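Local coordinates for protein putative histidinol-phosphate aminotransferase (Erwinia carotovora atroseptica, PDB 3LY1) that probably acts as a pyridoxal-phosphate-dependent aminotransferase of the histidinol-phosphate aminotransferase subfamily, at residues S268-D282 / L332-R346. Sequence-based numbering, arbitrary orientation.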
loop_
_atom_site.group_PDB
_atom_site.type_symbol
_atom_site.label_atom_id
_atom_site.label_comp_id
_atom_site.label_asym_id
_atom_site.label_seq_id
_atom_site.Cartn_x
_atom_site.Cartn_y
_atom_site.Cartn_z
ATOM N N SER A 268 -27.073 3.604 -12.188
ATOM C CA SER A 268 -26.599 2.848 -13.352
ATOM C C SER A 268 -26.451 1.361 -13.005
ATOM O O SER A 268 -26.828 0.480 -13.791
ATOM C CB SER A 268 -25.282 3.417 -13.895
ATOM O OG SER A 268 -24.757 2.620 -14.961
ATOM N N ASN A 269 -25.933 1.081 -11.807
ATOM C CA ASN A 269 -25.836 -0.291 -11.341
ATOM C C ASN A 269 -27.210 -0.961 -11.262
ATOM O O ASN A 269 -27.341 -2.130 -11.643
ATOM C CB ASN A 269 -25.178 -0.360 -9.973
ATOM C CG ASN A 269 -24.901 -1.784 -9.540
ATOM O OD1 ASN A 269 -24.161 -2.501 -10.199
ATOM N ND2 ASN A 269 -25.486 -2.196 -8.404
ATOM N N ASP A 270 -28.200 -0.228 -10.756
ATOM C CA ASP A 270 -29.563 -0.739 -10.619
ATOM C C ASP A 270 -30.160 -1.082 -11.979
ATOM O O ASP A 270 -30.814 -2.107 -12.120
ATOM C CB ASP A 270 -30.479 0.290 -9.925
ATOM C CG ASP A 270 -30.185 0.452 -8.413
ATOM O OD1 ASP A 270 -29.710 -0.510 -7.750
ATOM O OD2 ASP A 270 -30.473 1.544 -7.875
ATOM N N VAL A 271 -29.956 -0.205 -12.962
ATOM C CA VAL A 271 -30.432 -0.450 -14.310
ATOM C C VAL A 271 -29.770 -1.718 -14.887
ATOM O O VAL A 271 -30.454 -2.543 -15.475
ATOM C CB VAL A 271 -30.174 0.753 -15.234
ATOM C CG1 VAL A 271 -30.572 0.407 -16.699
ATOM C CG2 VAL A 271 -30.924 2.023 -14.705
ATOM N N SER A 272 -28.447 -1.836 -14.741
ATOM C CA SER A 272 -27.725 -2.980 -15.268
ATOM C C SER A 272 -28.218 -4.281 -14.636
ATOM O O SER A 272 -28.359 -5.288 -15.330
ATOM C CB SER A 272 -26.220 -2.834 -15.058
ATOM O OG SER A 272 -25.727 -1.811 -15.916
ATOM N N ARG A 273 -28.468 -4.251 -13.316
ATOM C CA ARG A 273 -28.961 -5.415 -12.592
ATOM C C ARG A 273 -30.262 -5.941 -13.205
ATOM O O ARG A 273 -30.364 -7.134 -13.484
ATOM C CB ARG A 273 -29.221 -5.094 -11.120
ATOM C CG ARG A 273 -29.557 -6.336 -10.291
ATOM C CD ARG A 273 -29.958 -6.009 -8.853
ATOM N NE ARG A 273 -28.876 -5.481 -8.008
ATOM C CZ ARG A 273 -28.772 -4.216 -7.599
ATOM N NH1 ARG A 273 -29.647 -3.294 -7.969
ATOM N NH2 ARG A 273 -27.768 -3.859 -6.827
ATOM N N GLN A 274 -31.236 -5.059 -13.407
ATOM C CA GLN A 274 -32.519 -5.491 -13.950
ATOM C C GLN A 274 -32.394 -6.103 -15.368
ATOM O O GLN A 274 -33.133 -7.031 -15.701
ATOM C CB GLN A 274 -33.533 -4.345 -13.895
ATOM C CG GLN A 274 -33.819 -3.871 -12.452
ATOM C CD GLN A 274 -34.343 -4.988 -11.552
ATOM O OE1 GLN A 274 -35.374 -5.586 -11.839
ATOM N NE2 GLN A 274 -33.623 -5.282 -10.473
ATOM N N ILE A 275 -31.457 -5.620 -16.169
ATOM C CA ILE A 275 -31.236 -6.215 -17.482
ATOM C C ILE A 275 -30.766 -7.661 -17.375
ATOM O O ILE A 275 -31.255 -8.532 -18.083
ATOM C CB ILE A 275 -30.219 -5.415 -18.301
ATOM C CG1 ILE A 275 -30.829 -4.058 -18.643
ATOM C CG2 ILE A 275 -29.825 -6.154 -19.615
ATOM C CD1 ILE A 275 -29.822 -3.070 -19.234
ATOM N N LEU A 276 -29.815 -7.914 -16.487
ATOM C CA LEU A 276 -29.354 -9.276 -16.267
ATOM C C LEU A 276 -30.446 -10.180 -15.673
ATOM O O LEU A 276 -30.607 -11.332 -16.134
ATOM C CB LEU A 276 -28.087 -9.279 -15.423
ATOM C CG LEU A 276 -27.514 -10.671 -15.117
ATOM C CD1 LEU A 276 -27.166 -11.476 -16.378
ATOM C CD2 LEU A 276 -26.288 -10.451 -14.253
ATOM N N LEU A 277 -31.182 -9.666 -14.677
ATOM C CA LEU A 277 -32.241 -10.433 -13.991
ATOM C C LEU A 277 -33.367 -10.814 -14.970
ATOM O O LEU A 277 -33.851 -11.949 -14.920
ATOM C CB LEU A 277 -32.802 -9.690 -12.762
ATOM C CG LEU A 277 -31.827 -9.378 -11.597
ATOM C CD1 LEU A 277 -32.565 -8.941 -10.308
ATOM C CD2 LEU A 277 -30.889 -10.571 -11.303
ATOM N N LYS A 278 -33.720 -9.901 -15.873
ATOM C CA LYS A 278 -34.714 -10.168 -16.922
ATOM C C LYS A 278 -34.278 -11.372 -17.757
ATOM O O LYS A 278 -35.068 -12.268 -18.011
ATOM C CB LYS A 278 -34.910 -8.934 -17.827
ATOM C CG LYS A 278 -36.130 -9.003 -18.768
ATOM C CD LYS A 278 -36.246 -7.768 -19.681
ATOM C CE LYS A 278 -37.065 -8.034 -20.957
ATOM N NZ LYS A 278 -38.433 -8.531 -20.656
ATOM N N ALA A 279 -33.005 -11.397 -18.182
ATOM C CA ALA A 279 -32.459 -12.550 -18.941
ATOM C C ALA A 279 -32.493 -13.871 -18.146
ATOM O O ALA A 279 -32.872 -14.912 -18.697
ATOM C CB ALA A 279 -31.032 -12.260 -19.478
ATOM N N LEU A 280 -32.125 -13.834 -16.862
ATOM C CA LEU A 280 -32.127 -15.030 -16.006
ATOM C C LEU A 280 -33.550 -15.627 -15.810
ATOM O O LEU A 280 -33.753 -16.858 -15.874
ATOM C CB LEU A 280 -31.445 -14.746 -14.654
ATOM C CG LEU A 280 -29.942 -14.439 -14.739
ATOM C CD1 LEU A 280 -29.422 -13.910 -13.394
ATOM C CD2 LEU A 280 -29.126 -15.702 -15.169
ATOM N N GLU A 281 -34.505 -14.742 -15.550
ATOM C CA GLU A 281 -35.926 -15.080 -15.513
ATOM C C GLU A 281 -36.451 -15.706 -16.811
ATOM O O GLU A 281 -37.168 -16.689 -16.761
ATOM C CB GLU A 281 -36.743 -13.846 -15.126
ATOM C CG GLU A 281 -36.626 -13.626 -13.644
ATOM C CD GLU A 281 -37.195 -12.336 -13.190
ATOM O OE1 GLU A 281 -37.875 -11.663 -14.011
ATOM O OE2 GLU A 281 -36.955 -11.990 -12.007
ATOM N N ASP A 282 -36.059 -15.169 -17.959
ATOM C CA ASP A 282 -36.459 -15.753 -19.244
ATOM C C ASP A 282 -35.866 -17.166 -19.391
ATOM O O ASP A 282 -36.494 -18.052 -19.926
ATOM C CB ASP A 282 -35.963 -14.892 -20.387
ATOM C CG ASP A 282 -36.711 -13.539 -20.498
ATOM O OD1 ASP A 282 -37.775 -13.337 -19.854
ATOM O OD2 ASP A 282 -36.209 -12.671 -21.239
ATOM N N LEU A 332 -21.665 -6.588 -12.727
ATOM C CA LEU A 332 -22.577 -5.766 -13.504
ATOM C C LEU A 332 -21.792 -4.712 -14.273
ATOM O O LEU A 332 -21.105 -3.881 -13.691
ATOM C CB LEU A 332 -23.655 -5.179 -12.622
ATOM C CG LEU A 332 -24.617 -6.167 -11.949
ATOM C CD1 LEU A 332 -25.620 -5.429 -11.017
ATOM C CD2 LEU A 332 -25.364 -7.024 -12.961
ATOM N N GLY A 333 -21.840 -4.826 -15.597
ATOM C CA GLY A 333 -21.274 -3.831 -16.509
ATOM C C GLY A 333 -22.201 -2.652 -16.730
ATOM O O GLY A 333 -23.189 -2.480 -16.022
ATOM N N THR A 334 -21.884 -1.820 -17.723
ATOM C CA THR A 334 -22.745 -0.684 -18.053
ATOM C C THR A 334 -24.045 -1.275 -18.605
ATOM O O THR A 334 -24.052 -2.451 -18.996
ATOM C CB THR A 334 -22.129 0.240 -19.129
ATOM O OG1 THR A 334 -22.053 -0.452 -20.388
ATOM C CG2 THR A 334 -20.735 0.720 -18.704
ATOM N N PRO A 335 -25.136 -0.482 -18.626
ATOM C CA PRO A 335 -26.409 -1.013 -19.160
ATOM C C PRO A 335 -26.270 -1.571 -20.593
ATOM O O PRO A 335 -26.804 -2.645 -20.907
ATOM C CB PRO A 335 -27.357 0.208 -19.076
ATOM C CG PRO A 335 -26.821 0.950 -17.808
ATOM C CD PRO A 335 -25.319 0.841 -17.975
ATOM N N GLN A 336 -25.507 -0.864 -21.432
ATOM C CA GLN A 336 -25.315 -1.322 -22.810
ATOM C C GLN A 336 -24.497 -2.603 -22.833
ATOM O O GLN A 336 -24.794 -3.511 -23.624
ATOM C CB GLN A 336 -24.665 -0.265 -23.687
ATOM C CG GLN A 336 -25.621 0.832 -24.132
ATOM C CD GLN A 336 -24.881 1.975 -24.772
ATOM O OE1 GLN A 336 -24.228 2.764 -24.087
ATOM N NE2 GLN A 336 -24.958 2.066 -26.089
ATOM N N GLU A 337 -23.504 -2.734 -21.946
ATOM C CA GLU A 337 -22.756 -3.987 -21.903
ATOM C C GLU A 337 -23.670 -5.152 -21.474
ATOM O O GLU A 337 -23.534 -6.282 -21.974
ATOM C CB GLU A 337 -21.534 -3.887 -20.987
ATOM C CG GLU A 337 -20.372 -3.042 -21.523
ATOM C CD GLU A 337 -19.259 -2.838 -20.481
ATOM O OE1 GLU A 337 -19.530 -2.922 -19.248
ATOM O OE2 GLU A 337 -18.108 -2.590 -20.904
HETATM N N MSE A 338 -24.558 -4.908 -20.513
HETATM C CA MSE A 338 -25.366 -5.985 -19.944
HETATM C C MSE A 338 -26.482 -6.403 -20.896
HETATM O O MSE A 338 -26.848 -7.573 -20.926
HETATM C CB MSE A 338 -25.928 -5.615 -18.561
HETATM C CG MSE A 338 -24.864 -5.536 -17.490
HETATM SE SE MSE A 338 -23.395 -6.806 -17.736
HETATM C CE MSE A 338 -24.321 -8.508 -17.409
ATOM N N GLN A 339 -27.012 -5.453 -21.674
ATOM C CA GLN A 339 -27.925 -5.797 -22.779
ATOM C C GLN A 339 -27.261 -6.729 -23.815
ATOM O O GLN A 339 -27.850 -7.706 -24.275
ATOM C CB GLN A 339 -28.474 -4.556 -23.482
ATOM C CG GLN A 339 -29.504 -4.929 -24.535
ATOM C CD GLN A 339 -30.745 -5.567 -23.917
ATOM O OE1 GLN A 339 -31.266 -5.070 -22.919
ATOM N NE2 GLN A 339 -31.209 -6.681 -24.498
ATOM N N TRP A 340 -26.031 -6.430 -24.181
ATOM C CA TRP A 340 -25.321 -7.264 -25.125
ATOM C C TRP A 340 -25.032 -8.650 -24.510
ATOM O O TRP A 340 -25.187 -9.715 -25.180
ATOM C CB TRP A 340 -24.025 -6.571 -25.529
ATOM C CG TRP A 340 -23.437 -7.133 -26.728
ATOM C CD1 TRP A 340 -23.674 -6.745 -28.028
ATOM C CD2 TRP A 340 -22.521 -8.211 -26.788
ATOM N NE1 TRP A 340 -22.937 -7.524 -28.880
ATOM C CE2 TRP A 340 -22.222 -8.431 -28.142
ATOM C CE3 TRP A 340 -21.917 -9.013 -25.825
ATOM C CZ2 TRP A 340 -21.344 -9.439 -28.563
ATOM C CZ3 TRP A 340 -21.032 -10.019 -26.242
ATOM C CH2 TRP A 340 -20.758 -10.217 -27.604
ATOM N N VAL A 341 -24.654 -8.641 -23.228
ATOM C CA VAL A 341 -24.375 -9.903 -22.550
ATOM C C VAL A 341 -25.657 -10.745 -22.433
ATOM O O VAL A 341 -25.626 -11.960 -22.726
ATOM C CB VAL A 341 -23.697 -9.737 -21.155
ATOM C CG1 VAL A 341 -23.614 -11.087 -20.418
ATOM C CG2 VAL A 341 -22.282 -9.177 -21.332
ATOM N N ALA A 342 -26.733 -10.115 -21.965
ATOM C CA ALA A 342 -28.040 -10.738 -21.836
ATOM C C ALA A 342 -28.490 -11.357 -23.160
ATOM O O ALA A 342 -28.930 -12.498 -23.204
ATOM C CB ALA A 342 -29.090 -9.726 -21.356
ATOM N N ASP A 343 -28.367 -10.618 -24.259
ATOM C CA ASP A 343 -28.740 -11.211 -25.516
ATOM C C ASP A 343 -27.797 -12.344 -25.953
ATOM O O ASP A 343 -28.260 -13.283 -26.580
ATOM C CB ASP A 343 -28.886 -10.155 -26.569
ATOM C CG ASP A 343 -30.068 -9.257 -26.299
ATOM O OD1 ASP A 343 -31.077 -9.772 -25.755
ATOM O OD2 ASP A 343 -29.969 -8.062 -26.614
ATOM N N THR A 344 -26.498 -12.269 -25.620
ATOM C CA THR A 344 -25.566 -13.373 -25.879
ATOM C C THR A 344 -25.999 -14.639 -25.095
ATOM O O THR A 344 -25.970 -15.770 -25.606
ATOM C CB THR A 344 -24.105 -12.968 -25.551
ATOM O OG1 THR A 344 -23.731 -11.852 -26.372
ATOM C CG2 THR A 344 -23.135 -14.099 -25.824
HETATM N N MSE A 345 -26.405 -14.444 -23.848
HETATM C CA MSE A 345 -26.944 -15.526 -23.049
HETATM C C MSE A 345 -28.179 -16.185 -23.729
HETATM O O MSE A 345 -28.236 -17.415 -23.853
HETATM C CB MSE A 345 -27.310 -14.989 -21.663
HETATM C CG MSE A 345 -26.121 -14.531 -20.864
HETATM SE SE MSE A 345 -26.657 -13.606 -19.238
HETATM C CE MSE A 345 -27.620 -15.020 -18.329
ATOM N N ARG A 346 -29.118 -15.368 -24.237
ATOM C CA ARG A 346 -30.275 -15.905 -24.953
ATOM C C ARG A 346 -29.854 -16.720 -26.151
ATOM O O ARG A 346 -30.440 -17.771 -26.423
ATOM C CB ARG A 346 -31.251 -14.795 -25.363
ATOM C CG ARG A 346 -31.969 -14.191 -24.183
ATOM C CD ARG A 346 -32.790 -12.936 -24.615
ATOM N NE ARG A 346 -33.499 -12.372 -23.471
ATOM C CZ ARG A 346 -33.124 -11.299 -22.780
ATOM N NH1 ARG A 346 -32.057 -10.583 -23.140
ATOM N NH2 ARG A 346 -33.845 -10.905 -21.736
HETATM O O HOH W 1 -22.159 -1.909 -12.052
HETATM O O HOH W 2 -32.460 -8.723 -20.514
HETATM O O HOH W 3 -35.749 -14.360 -24.073
#
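Ser272 and Pro335 meet where two nearly parallel helices approach to 8.7 Å between axes, a close spacing consistent with the small side chains of Ser272, Ala279 and Ala342 between them. The hydroxyl of Ser272 donates to the carbonyl of Gly333, OG to O 2.6 Å, tilted from the carbonyl plane, just ahead of the capping box that Thr334 and Glu337 form at the start of helix 335-350. The Pro335 ring sits as a knob among Ser268, Val271, Ser272 and Ile275, with CD toward the two serine hydroxyls and CG against Val271 CG1. Ile275 in turn is a knob among Pro335, Met338, Gln339 and Ala342; its CG1 lies beside the backbone N (chi1 -67°), which sends CD1 to the Pro335 carbonyl, while CG2 packs against Met338 O, Gln339 N and Ala342 CB. One step on, the methyls of Ala279 and Ala342 abut, CB to CB 3.7 Å. Along the flank facing strand 294-298, Leu276 forks: CD2 meets Leu332 CD2, and CD1 touches the selenium of selenomethionine Met345 at 3.6 Å, the two side chains crossing at about a right angle. Leu332 CD1 lies against Arg273 CB and Asn269 OD1. Water 1 bridges that OD1 to Leu332 O, while Asn269 ND2 is held by Gly292. At the far end Asp282, Arg346 and Asp343 form a salt-bridge network. Extended Arg346 has Ala279 CB over one guanidinium face, offset toward the rim, and points NH2 at Asp282 OD2, 3.0 Å away and almost straight at 169°; its bond from NH1 to Asp343 OD1 is bent and out of plane. The arrangement is consistent with the C-terminal small domain of a fold-type I enzyme. Asp282 and waters 2 and 3, on NH2 and NE, fix the guanidinium's rotation from its edge, and both aspartates probably help keep it charged.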